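Local coordinates for protein transcription termination factor NusA (Planctomyces limnophilus, PDB 4MTN) that probably takes part in both termination and antitermination of transcription, binding the core RNA polymerase and the nascent RNA, at residues A134-S139 against L171-P176; E140-E145 against L200-G205; Q324-Y329 against G342-G347. All blocks are in the same frame, centred on the assembly; numbering follows the deposited sequence.

Interaction 1 of 3, residues A134-S139 against L171-P176; sequences AILPRS and LSRAHP
Leu-171 packs its side chain against Ala-134 and Leu-136, where strands 133-137 and 167-172 run parallel in the S1 domain. This is the pairing of the third and fifth strands in the five-stranded OB fold. The backbones meet through Leu-171 N, which donates a nearly straight hydrogen bond to Ile-135 O (3.1 Å, 168° at the hydrogen). Ile-135 also bonds through its backbone to Val-169, so it is held by two alternate residues of its neighbour, as parallel pairing requires.

Followed outward, the side chain of Leu-171 starts with CB, which passes beside Ile-135 O and has Leu-136 CD1 at 4.3 Å. Its CG, turned anti to the carbonyl carbon (chi1 -44°), heads back along the partner strand to Ala-134. Both methyl groups then face that same alanine from one side, Leu-171 CD1 at 3.9 Å and CD2 at 4.1 Å from Ala-134 CB. Val-127, Ala-155 and Val-157 on the flanking strands close round the isobutyl group, which makes it part of the hydrophobic core of the domain.

Leu-136 reaches across to the next residues of the partner chain. With CG anti to the backbone N (chi1 177°), its two branches divide between successive residues: CD1 packs over the backbone at Leu-171 C and Ser-172 CA, while CD2 meets the aliphatic part of Arg-173. That arginine bends at chi2 and chi3, and its guanidinium goes on to a salt bridge with Glu-145. Past the strands the chains separate, from 5.1 Å between the CA atoms of Leu-136 and Leu-171 to 7.8 Å between those of Ser-139 and Ala-174. There Ala-174 CB touches Ser-139 O, and Ser-172 OG, hydrogen-bonded to Glu-140 OE1, also takes a weak, bent bond from Ala-174 N.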
ATOM      1  N   ALA A 134      10.592  -7.612  13.749  1.00 49.59           N
ATOM      2  CA  ALA A 134       9.930  -7.208  12.515  1.00 46.63           C
ATOM      3  C   ALA A 134      10.965  -6.937  11.431  1.00 56.09           C
ATOM      4  O   ALA A 134      12.097  -6.555  11.729  1.00 60.37           O
ATOM      5  CB  ALA A 134       9.068  -5.981  12.750  1.00 38.07           C
ATOM      6  N   ILE A 135      10.582  -7.138  10.175  1.00 54.79           N
ATOM      7  CA  ILE A 135      11.507  -6.916   9.073  1.00 60.35           C
ATOM      8  C   ILE A 135      11.067  -5.763   8.175  1.00 58.88           C
ATOM      9  O   ILE A 135       9.877  -5.579   7.910  1.00 39.92           O
ATOM     10  CB  ILE A 135      11.686  -8.194   8.218  1.00 64.77           C
ATOM     11  CG1 ILE A 135      10.334  -8.736   7.742  1.00 66.83           C
ATOM     12  CG2 ILE A 135      12.437  -9.258   9.003  1.00 68.77           C
ATOM     13  CD1 ILE A 135       9.983  -8.362   6.312  1.00 68.30           C
ATOM     14  N   LEU A 136      12.042  -4.980   7.727  1.00 53.86           N
ATOM     15  CA  LEU A 136      11.804  -3.915   6.764  1.00 46.81           C
ATOM     16  C   LEU A 136      12.511  -4.248   5.451  1.00 51.86           C
ATOM     17  O   LEU A 136      13.736  -4.162   5.363  1.00 53.09           O
ATOM     18  CB  LEU A 136      12.290  -2.575   7.319  1.00 45.88           C
ATOM     19  CG  LEU A 136      12.198  -1.341   6.420  1.00 48.44           C
ATOM     20  CD1 LEU A 136      10.753  -1.033   6.065  1.00 44.43           C
ATOM     21  CD2 LEU A 136      12.852  -0.142   7.094  1.00 47.86           C
ATOM     22  N   PRO A 137      11.739  -4.636   4.425  1.00 49.12           N
ATOM     23  CA  PRO A 137      12.289  -5.011   3.118  1.00 50.48           C
ATOM     24  C   PRO A 137      12.757  -3.807   2.302  1.00 55.15           C
ATOM     25  O   PRO A 137      12.379  -2.677   2.612  1.00 53.38           O
ATOM     26  CB  PRO A 137      11.111  -5.709   2.433  1.00 45.85           C
ATOM     27  CG  PRO A 137       9.905  -5.109   3.061  1.00 47.44           C
ATOM     28  CD  PRO A 137      10.278  -4.821   4.487  1.00 46.94           C
ATOM     29  N   ARG A 138      13.572  -4.060   1.279  1.00 57.84           N
ATOM     30  CA  ARG A 138      14.088  -3.010   0.400  1.00 61.83           C
ATOM     31  C   ARG A 138      12.992  -2.123  -0.176  1.00 57.48           C
ATOM     32  O   ARG A 138      13.092  -0.896  -0.140  1.00 58.90           O
ATOM     33  CB  ARG A 138      14.885  -3.621  -0.754  1.00 72.80           C
ATOM     34  CG  ARG A 138      16.360  -3.825  -0.476  1.00 81.13           C
ATOM     35  CD  ARG A 138      17.094  -4.211  -1.751  1.00 92.21           C
ATOM     36  NE  ARG A 138      16.594  -5.466  -2.310  1.00 98.62           N
ATOM     37  CZ  ARG A 138      17.311  -6.582  -2.401  1.00105.73           C
ATOM     38  NH1 ARG A 138      18.569  -6.602  -1.984  1.00109.97           N
ATOM     39  NH2 ARG A 138      16.771  -7.676  -2.922  1.00108.09           N
ATOM     40  N   SER A 139      11.951  -2.756  -0.709  1.00 54.95           N
ATOM     41  CA  SER A 139      10.869  -2.049  -1.387  1.00 53.41           C
ATOM     42  C   SER A 139      10.167  -1.036  -0.487  1.00 49.06           C
ATOM     43  O   SER A 139       9.632  -0.036  -0.965  1.00 52.15           O
ATOM     44  CB  SER A 139       9.849  -3.053  -1.928  1.00 56.51           C
ATOM     45  OG  SER A 139       9.414  -3.939  -0.911  1.00 51.99           O
ATOM     46  N   LEU A 171       7.250  -3.978   8.008  1.00 51.01           N
ATOM     47  CA  LEU A 171       7.099  -2.539   8.176  1.00 46.67           C
ATOM     48  C   LEU A 171       7.321  -1.791   6.866  1.00 45.02           C
ATOM     49  O   LEU A 171       7.739  -2.378   5.867  1.00 43.06           O
ATOM     50  CB  LEU A 171       8.081  -2.031   9.233  1.00 43.82           C
ATOM     51  CG  LEU A 171       8.198  -2.871  10.507  1.00 47.54           C
ATOM     52  CD1 LEU A 171       9.380  -2.407  11.342  1.00 36.29           C
ATOM     53  CD2 LEU A 171       6.909  -2.812  11.314  1.00 34.17           C
ATOM     54  N   SER A 172       7.042  -0.490   6.874  1.00 45.68           N
ATOM     55  CA  SER A 172       7.373   0.375   5.747  1.00 43.82           C
ATOM     56  C   SER A 172       7.674   1.798   6.206  1.00 43.28           C
ATOM     57  O   SER A 172       6.925   2.360   7.003  1.00 45.50           O
ATOM     58  CB  SER A 172       6.228   0.385   4.732  1.00 33.95           C
ATOM     59  OG  SER A 172       6.550   1.184   3.608  1.00 40.71           O
ATOM     60  N   ARG A 173       8.763   2.384   5.717  1.00 44.42           N
ATOM     61  CA  ARG A 173       8.931   3.829   5.838  1.00 37.37           C
ATOM     62  C   ARG A 173       8.569   4.522   4.526  1.00 36.80           C
ATOM     63  O   ARG A 173       8.526   5.748   4.453  1.00 39.14           O
ATOM     64  CB  ARG A 173      10.360   4.182   6.246  1.00 38.78           C
ATOM     65  CG  ARG A 173      10.952   3.266   7.303  1.00 44.73           C
ATOM     66  CD  ARG A 173      11.625   4.063   8.408  1.00 49.39           C
ATOM     67  NE  ARG A 173      12.349   5.224   7.900  1.00 48.94           N
ATOM     68  CZ  ARG A 173      12.610   6.309   8.622  1.00 51.62           C
ATOM     69  NH1 ARG A 173      12.199   6.383   9.882  1.00 52.26           N
ATOM     70  NH2 ARG A 173      13.273   7.325   8.086  1.00 52.63           N
ATOM     71  N   ALA A 174       8.306   3.723   3.495  1.00 37.96           N
ATOM     72  CA  ALA A 174       8.031   4.247   2.161  1.00 40.88           C
ATOM     73  C   ALA A 174       6.539   4.402   1.872  1.00 44.44           C
ATOM     74  O   ALA A 174       6.155   4.990   0.859  1.00 42.34           O
ATOM     75  CB  ALA A 174       8.671   3.354   1.111  1.00 36.65           C
ATOM     76  N   HIS A 175       5.703   3.873   2.758  1.00 42.29           N
ATOM     77  CA  HIS A 175       4.260   3.894   2.544  1.00 40.87           C
ATOM     78  C   HIS A 175       3.696   5.285   2.813  1.00 40.63           C
ATOM     79  O   HIS A 175       4.163   5.980   3.716  1.00 39.36           O
ATOM     80  CB  HIS A 175       3.569   2.860   3.437  1.00 38.31           C
ATOM     81  CG  HIS A 175       2.197   2.477   2.971  1.00 37.01           C
ATOM     82  ND1 HIS A 175       1.077   3.224   3.265  1.00 34.35           N
ATOM     83  CD2 HIS A 175       1.769   1.429   2.231  1.00 36.94           C
ATOM     84  CE1 HIS A 175       0.015   2.650   2.725  1.00 33.58           C
ATOM     85  NE2 HIS A 175       0.407   1.560   2.093  1.00 36.87           N
ATOM     86  N   PRO A 176       2.698   5.702   2.017  1.00 37.19           N
ATOM     87  CA  PRO A 176       2.011   6.981   2.226  1.00 33.79           C
ATOM     88  C   PRO A 176       1.496   7.144   3.654  1.00 35.89           C
ATOM     89  O   PRO A 176       1.539   8.248   4.192  1.00 44.25           O
ATOM     90  CB  PRO A 176       0.849   6.916   1.234  1.00 36.59           C
ATOM     91  CG  PRO A 176       1.359   6.060   0.135  1.00 37.76           C
ATOM     92  CD  PRO A 176       2.244   5.030   0.785  1.00 35.46           C
TER

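Interaction 2 of 3, residues E140-E145 against L200-G205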
ATOM      1  N   GLU A 140      10.167  -1.304   0.813  1.00 47.41           N
ATOM      2  CA  GLU A 140       9.487  -0.445   1.778  1.00 46.77           C
ATOM      3  C   GLU A 140      10.420   0.568   2.443  1.00 43.54           C
ATOM      4  O   GLU A 140      10.019   1.286   3.358  1.00 40.97           O
ATOM      5  CB  GLU A 140       8.795  -1.301   2.838  1.00 46.69           C
ATOM      6  CG  GLU A 140       7.763  -2.257   2.257  1.00 48.90           C
ATOM      7  CD  GLU A 140       6.831  -1.580   1.265  1.00 53.94           C
ATOM      8  OE1 GLU A 140       6.308  -0.488   1.576  1.00 56.25           O
ATOM      9  OE2 GLU A 140       6.621  -2.141   0.168  1.00 57.70           O
HETATM   10  N   MSE A 141      11.667   0.612   1.984  1.00 45.68           N
HETATM   11  CA  MSE A 141      12.675   1.500   2.555  1.00 41.61           C
HETATM   12  C   MSE A 141      12.770   2.833   1.826  1.00 46.51           C
HETATM   13  O   MSE A 141      12.575   2.906   0.614  1.00 49.31           O
HETATM   14  CB  MSE A 141      14.048   0.830   2.544  1.00 49.97           C
HETATM   15  CG  MSE A 141      14.240  -0.236   3.599  1.00 55.56           C
HETATM   16 SE   MSE A 141      16.016  -1.026   3.491  1.00 96.46          SE
HETATM   17  CE  MSE A 141      17.076   0.591   3.755  1.00112.52           C
ATOM     18  N   ILE A 142      13.059   3.889   2.581  1.00 45.25           N
ATOM     19  CA  ILE A 142      13.394   5.180   1.993  1.00 45.05           C
ATOM     20  C   ILE A 142      14.841   5.144   1.505  1.00 49.45           C
ATOM     21  O   ILE A 142      15.758   4.924   2.296  1.00 51.75           O
ATOM     22  CB  ILE A 142      13.209   6.330   2.998  1.00 45.64           C
ATOM     23  CG1 ILE A 142      11.765   6.371   3.504  1.00 43.52           C
ATOM     24  CG2 ILE A 142      13.596   7.658   2.364  1.00 41.76           C
ATOM     25  CD1 ILE A 142      11.498   7.475   4.504  1.00 44.62           C
ATOM     26  N   PRO A 143      15.045   5.354   0.194  1.00 51.03           N
ATOM     27  CA  PRO A 143      16.342   5.220  -0.484  1.00 53.58           C
ATOM     28  C   PRO A 143      17.488   5.991   0.171  1.00 58.75           C
ATOM     29  O   PRO A 143      17.329   7.157   0.536  1.00 55.70           O
ATOM     30  CB  PRO A 143      16.058   5.780  -1.881  1.00 52.03           C
ATOM     31  CG  PRO A 143      14.610   5.532  -2.090  1.00 49.48           C
ATOM     32  CD  PRO A 143      13.971   5.725  -0.745  1.00 50.23           C
ATOM     33  N   GLY A 144      18.633   5.328   0.315  1.00 62.42           N
ATOM     34  CA  GLY A 144      19.845   5.970   0.790  1.00 68.93           C
ATOM     35  C   GLY A 144      19.937   6.187   2.288  1.00 72.61           C
ATOM     36  O   GLY A 144      20.931   6.723   2.778  1.00 73.70           O
ATOM     37  N   GLU A 145      18.911   5.771   3.024  1.00 75.66           N
ATOM     38  CA  GLU A 145      18.893   5.973   4.470  1.00 76.06           C
ATOM     39  C   GLU A 145      19.839   5.023   5.196  1.00 79.05           C
ATOM     40  O   GLU A 145      20.060   3.892   4.760  1.00 80.68           O
ATOM     41  CB  GLU A 145      17.476   5.812   5.020  1.00 71.25           C
ATOM     42  CG  GLU A 145      16.621   7.060   4.895  1.00 69.57           C
ATOM     43  CD  GLU A 145      15.381   7.001   5.763  1.00 68.29           C
ATOM     44  OE1 GLU A 145      15.039   5.896   6.236  1.00 70.60           O
ATOM     45  OE2 GLU A 145      14.752   8.059   5.977  1.00 61.94           O
ATOM     46  N   LEU A 200      -3.519  11.642  -0.365  1.00 51.61           N
ATOM     47  CA  LEU A 200      -2.067  11.652  -0.249  1.00 49.31           C
ATOM     48  C   LEU A 200      -1.402  10.949  -1.430  1.00 49.19           C
ATOM     49  O   LEU A 200      -1.843   9.883  -1.861  1.00 58.09           O
ATOM     50  CB  LEU A 200      -1.639  10.988   1.058  1.00 53.51           C
ATOM     51  CG  LEU A 200      -0.434  11.609   1.760  1.00 58.39           C
ATOM     52  CD1 LEU A 200      -0.861  12.874   2.464  1.00 64.76           C
ATOM     53  CD2 LEU A 200       0.172  10.639   2.744  1.00 63.65           C
ATOM     54  N   ALA A 201      -0.339  11.557  -1.946  1.00 40.96           N
ATOM     55  CA  ALA A 201       0.431  10.982  -3.043  1.00 38.43           C
ATOM     56  C   ALA A 201       1.920  11.100  -2.743  1.00 39.48           C
ATOM     57  O   ALA A 201       2.434  12.203  -2.560  1.00 49.36           O
ATOM     58  CB  ALA A 201       0.093  11.672  -4.347  1.00 40.18           C
ATOM     59  N   ARG A 202       2.619   9.969  -2.698  1.00 37.10           N
ATOM     60  CA  ARG A 202       4.003   9.973  -2.243  1.00 38.24           C
ATOM     61  C   ARG A 202       4.994   9.271  -3.168  1.00 42.53           C
ATOM     62  O   ARG A 202       4.724   8.189  -3.690  1.00 45.73           O
ATOM     63  CB  ARG A 202       4.092   9.334  -0.854  1.00 34.78           C
ATOM     64  CG  ARG A 202       5.497   9.336  -0.278  1.00 34.54           C
ATOM     65  CD  ARG A 202       5.569   8.664   1.079  1.00 36.49           C
ATOM     66  NE  ARG A 202       6.839   8.953   1.738  1.00 36.21           N
ATOM     67  CZ  ARG A 202       7.292   8.313   2.811  1.00 40.19           C
ATOM     68  NH1 ARG A 202       6.579   7.333   3.354  1.00 42.31           N
ATOM     69  NH2 ARG A 202       8.461   8.650   3.337  1.00 38.66           N
ATOM     70  N   GLU A 203       6.141   9.913  -3.371  1.00 44.41           N
ATOM     71  CA  GLU A 203       7.336   9.232  -3.851  1.00 45.04           C
ATOM     72  C   GLU A 203       8.370   9.281  -2.732  1.00 42.22           C
ATOM     73  O   GLU A 203       8.932  10.339  -2.445  1.00 40.70           O
ATOM     74  CB  GLU A 203       7.873   9.875  -5.127  1.00 54.29           C
ATOM     75  CG  GLU A 203       7.011   9.618  -6.351  1.00 67.65           C
ATOM     76  CD  GLU A 203       7.690  10.032  -7.640  1.00 79.46           C
ATOM     77  OE1 GLU A 203       8.902  10.337  -7.606  1.00 82.00           O
ATOM     78  OE2 GLU A 203       7.012  10.051  -8.688  1.00 83.51           O
ATOM     79  N   ALA A 204       8.619   8.130  -2.115  1.00 39.51           N
ATOM     80  CA  ALA A 204       9.367   8.059  -0.862  1.00 40.27           C
ATOM     81  C   ALA A 204      10.778   8.628  -0.964  1.00 47.08           C
ATOM     82  O   ALA A 204      11.560   8.239  -1.830  1.00 48.15           O
ATOM     83  CB  ALA A 204       9.425   6.620  -0.375  1.00 40.98           C
ATOM     84  N   GLY A 205      11.093   9.550  -0.059  1.00 50.89           N
ATOM     85  CA  GLY A 205      12.408  10.158  -0.004  1.00 46.91           C
ATOM     86  C   GLY A 205      12.562  11.341  -0.938  1.00 42.92           C
ATOM     87  O   GLY A 205      13.626  11.959  -0.994  1.00 43.28           O
TER
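Ile-142 meets Arg-202 at about a right angle, the branched side chain coming across the end of a long, extended one. Arg-202 has CG anti to its backbone N (chi1 -178°) and stays straight as far as NE, which carries the guanidinium from the strand to the loop 140-145. There Ile-142 CD1 approaches Arg-202 NH2 obliquely at 3.5 Å. The CG1 atom of the same isoleucine follows a little farther off. One face of the guanidinium is covered near its rim by Ala-204 CB, 4.0 Å above the plane.

The nitrogens have partners of their own: NH1 bonds to the carbonyl oxygens of Arg-173 and His-175, and NH2 forms a salt bridge with Glu-243. With both terminal nitrogens engaged, the rotation of the group is probably well fixed, and the charge beside Ile-142 is probably largely compensated.

The contact joins two domains of NusA. Loop 140-145 projects from the S1 OB fold, whereas strand 195-203 and the bend that follows it belong to the sheet of the first KH domain.

While CG1 and CD1 of Ile-142 go to the arginine, its CG2, set beside the carbonyl carbon of its own residue, lies 3.6 Å from Gly-205 CA. Gly-205 has a positive phi (85°), and its N is hydrogen-bonded to the same Glu-243 carboxylate oxygen that receives Arg-202 NH2. Next to Ile-142, the Pro-143 ring turns its CD toward Ala-204 O at 3.6 Å. Ile-142 and Pro-143 open a type II beta turn ending at Glu-145, with Gly-144 taking its positive-phi position.

Interaction 3 of 3, residues Q324-Y329 against G342-G347; sequences QAVVAY and GLVSQG
Val-344 puts one methyl, CG2, among three residues of the facing helix. It meets Ala-325 CB at 3.6 Å, Val-326 CG2 at 3.7 Å and the ring carbon CD2 of Tyr-329 at 4.0 Å. Its chi1 of 179° sets CG2 anti to the carbonyl carbon, pointing across the interface, while CG1 stands anti to the backbone N. The three partners stand at positions i, i+1 and i+4 of helix 316-330, so they lie on one side of it and form a shallow apolar seat. Val-326 and Val-344 cross at about a right angle and touch through their CG2 methyls.

Beside this seat, the ring of Tyr-329 is flanked by two consecutive residues of helix 337-345. Leu-343 brings CB close to the CD2 and CE2 ring carbons, and its CD1 lies 4.1 Å from CD2. Both Leu-343 and Val-344 come at the ring obliquely. The contact is wholly apolar where the helices meet. Tyr-329 OH, at the far end of the ring, is hydrogen-bonded to Ser-350 O, which ties the phenol to the chain beyond the second helix.

Farther out, Phe-348 touches both Tyr-329 and Leu-343, and Leu-354 from helix 351-355 does the same. Leu-343 extends the core to Leu-362 and Met-365 of helix 359-366. Just past helix 337-345, Gly-347 leaves helical angles with a positive phi (106°) in a Schellman motif, its N bonded to Val-344 O. After this turn comes Phe-348, the residue that packs on the pair. Two helices joined by a short connection and packed through small, branched and aromatic side chains, with further short helices over the same core, are consistent with the helix-hairpin-helix domain to which both segments belong.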
ATOM      1  N   GLN A 324      -5.044  15.543 -36.369  1.00 83.03           N
ATOM      2  CA  GLN A 324      -4.345  14.328 -36.772  1.00 81.60           C
ATOM      3  C   GLN A 324      -5.085  13.074 -36.320  1.00 78.07           C
ATOM      4  O   GLN A 324      -5.041  12.045 -36.991  1.00 80.92           O
ATOM      5  CB  GLN A 324      -2.920  14.322 -36.218  1.00 83.69           C
ATOM      6  CG  GLN A 324      -2.043  15.438 -36.760  1.00 90.79           C
ATOM      7  CD  GLN A 324      -0.653  15.434 -36.153  1.00 93.37           C
ATOM      8  OE1 GLN A 324      -0.282  14.509 -35.431  1.00 94.46           O
ATOM      9  NE2 GLN A 324       0.121  16.473 -36.442  1.00 93.80           N
ATOM     10  N   ALA A 325      -5.765  13.166 -35.181  1.00 72.72           N
ATOM     11  CA  ALA A 325      -6.480  12.023 -34.621  1.00 67.49           C
ATOM     12  C   ALA A 325      -7.662  11.612 -35.496  1.00 70.85           C
ATOM     13  O   ALA A 325      -7.979  10.427 -35.605  1.00 70.91           O
ATOM     14  CB  ALA A 325      -6.950  12.334 -33.211  1.00 60.25           C
ATOM     15  N   VAL A 326      -8.309  12.592 -36.120  1.00 70.93           N
ATOM     16  CA  VAL A 326      -9.432  12.318 -37.012  1.00 69.38           C
ATOM     17  C   VAL A 326      -8.957  11.627 -38.287  1.00 70.98           C
ATOM     18  O   VAL A 326      -9.551  10.641 -38.729  1.00 72.13           O
ATOM     19  CB  VAL A 326     -10.188  13.609 -37.384  1.00 67.01           C
ATOM     20  CG1 VAL A 326     -11.303  13.306 -38.375  1.00 65.00           C
ATOM     21  CG2 VAL A 326     -10.748  14.274 -36.139  1.00 63.05           C
ATOM     22  N   VAL A 327      -7.883  12.147 -38.871  1.00 69.74           N
ATOM     23  CA  VAL A 327      -7.312  11.575 -40.086  1.00 68.65           C
ATOM     24  C   VAL A 327      -6.773  10.171 -39.824  1.00 68.74           C
ATOM     25  O   VAL A 327      -6.916   9.273 -40.656  1.00 67.41           O
ATOM     26  CB  VAL A 327      -6.181  12.463 -40.649  1.00 67.26           C
ATOM     27  CG1 VAL A 327      -5.630  11.876 -41.940  1.00 63.15           C
ATOM     28  CG2 VAL A 327      -6.686  13.877 -40.879  1.00 64.88           C
ATOM     29  N   ALA A 328      -6.165   9.984 -38.658  1.00 67.56           N
ATOM     30  CA  ALA A 328      -5.603   8.693 -38.283  1.00 66.41           C
ATOM     31  C   ALA A 328      -6.694   7.644 -38.088  1.00 65.67           C
ATOM     32  O   ALA A 328      -6.576   6.518 -38.572  1.00 69.19           O
ATOM     33  CB  ALA A 328      -4.765   8.826 -37.020  1.00 56.37           C
ATOM     34  N   TYR A 329      -7.755   8.021 -37.382  1.00 62.28           N
ATOM     35  CA  TYR A 329      -8.856   7.102 -37.102  1.00 57.68           C
ATOM     36  C   TYR A 329      -9.645   6.762 -38.363  1.00 58.21           C
ATOM     37  O   TYR A 329     -10.234   5.687 -38.462  1.00 59.97           O
ATOM     38  CB  TYR A 329      -9.793   7.695 -36.046  1.00 60.02           C
ATOM     39  CG  TYR A 329      -9.217   7.712 -34.648  1.00 58.56           C
ATOM     40  CD1 TYR A 329      -8.130   6.915 -34.311  1.00 53.99           C
ATOM     41  CD2 TYR A 329      -9.763   8.523 -33.661  1.00 62.64           C
ATOM     42  CE1 TYR A 329      -7.604   6.926 -33.033  1.00 53.14           C
ATOM     43  CE2 TYR A 329      -9.242   8.543 -32.381  1.00 63.29           C
ATOM     44  CZ  TYR A 329      -8.163   7.742 -32.073  1.00 62.84           C
ATOM     45  OH  TYR A 329      -7.644   7.759 -30.799  1.00 52.48           O
ATOM     46  N   GLY A 342     -16.254  11.861 -33.349  1.00 78.13           N
ATOM     47  CA  GLY A 342     -16.899  11.582 -32.080  1.00 75.57           C
ATOM     48  C   GLY A 342     -15.910  11.092 -31.041  1.00 72.08           C
ATOM     49  O   GLY A 342     -15.973  11.482 -29.874  1.00 60.07           O
ATOM     50  N   LEU A 343     -14.993  10.232 -31.470  1.00 68.27           N
ATOM     51  CA  LEU A 343     -13.958   9.699 -30.590  1.00 66.25           C
ATOM     52  C   LEU A 343     -13.021  10.803 -30.115  1.00 64.31           C
ATOM     53  O   LEU A 343     -12.699  10.890 -28.931  1.00 56.67           O
ATOM     54  CB  LEU A 343     -13.158   8.607 -31.304  1.00 64.94           C
ATOM     55  CG  LEU A 343     -13.889   7.301 -31.614  1.00 64.59           C
ATOM     56  CD1 LEU A 343     -13.074   6.456 -32.580  1.00 61.81           C
ATOM     57  CD2 LEU A 343     -14.171   6.531 -30.334  1.00 55.30           C
ATOM     58  N   VAL A 344     -12.590  11.643 -31.052  1.00 71.88           N
ATOM     59  CA  VAL A 344     -11.668  12.734 -30.759  1.00 76.96           C
ATOM     60  C   VAL A 344     -12.305  13.760 -29.826  1.00 79.07           C
ATOM     61  O   VAL A 344     -11.646  14.303 -28.937  1.00 76.90           O
ATOM     62  CB  VAL A 344     -11.205  13.431 -32.056  1.00 81.12           C
ATOM     63  CG1 VAL A 344     -10.259  14.575 -31.745  1.00 83.04           C
ATOM     64  CG2 VAL A 344     -10.537  12.430 -32.978  1.00 81.31           C
ATOM     65  N   SER A 345     -13.595  14.008 -30.024  1.00 81.73           N
ATOM     66  CA  SER A 345     -14.330  14.955 -29.196  1.00 85.53           C
ATOM     67  C   SER A 345     -14.471  14.451 -27.762  1.00 81.98           C
ATOM     68  O   SER A 345     -14.666  15.237 -26.834  1.00 82.70           O
ATOM     69  CB  SER A 345     -15.713  15.222 -29.791  1.00 93.41           C
ATOM     70  OG  SER A 345     -16.523  14.060 -29.742  1.00100.84           O
ATOM     71  N   GLN A 346     -14.375  13.137 -27.589  1.00 77.20           N
ATOM     72  CA  GLN A 346     -14.532  12.524 -26.276  1.00 72.42           C
ATOM     73  C   GLN A 346     -13.188  12.289 -25.584  1.00 68.22           C
ATOM     74  O   GLN A 346     -13.136  11.719 -24.494  1.00 65.94           O
ATOM     75  CB  GLN A 346     -15.301  11.209 -26.395  1.00 74.66           C
ATOM     76  CG  GLN A 346     -16.160  10.896 -25.185  1.00 79.14           C
ATOM     77  CD  GLN A 346     -17.341  11.837 -25.049  1.00 86.19           C
ATOM     78  OE1 GLN A 346     -17.810  12.410 -26.034  1.00 88.94           O
ATOM     79  NE2 GLN A 346     -17.829  12.002 -23.826  1.00 88.08           N
ATOM     80  N   GLY A 347     -12.105  12.726 -26.221  1.00 66.79           N
ATOM     81  CA  GLY A 347     -10.790  12.663 -25.608  1.00 66.50           C
ATOM     82  C   GLY A 347      -9.851  11.602 -26.152  1.00 68.35           C
ATOM     83  O   GLY A 347      -8.731  11.450 -25.663  1.00 66.13           O
TER

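Interactions 1 and 2 form one continuous contact region, their centres 9 Å apart and their segments alternating along the chain. They are linked by Arg-173 NH2 to Glu-145 OE2, a salt bridge of 2.7 Å, and by a probable hydrogen bond of 2.6 Å between Ser-172 OG and Glu-140 OE1. The end of the S1 strand pairing in interaction 1 is thereby fixed to the loop that meets the KH domain in interaction 2. Interaction 3 stands apart in the helix-hairpin-helix domain, its centre 44 Å from that of interaction 1 and 39 Å from that of interaction 2. Its nearest atoms are about 28 Å and 23 Å from theirs.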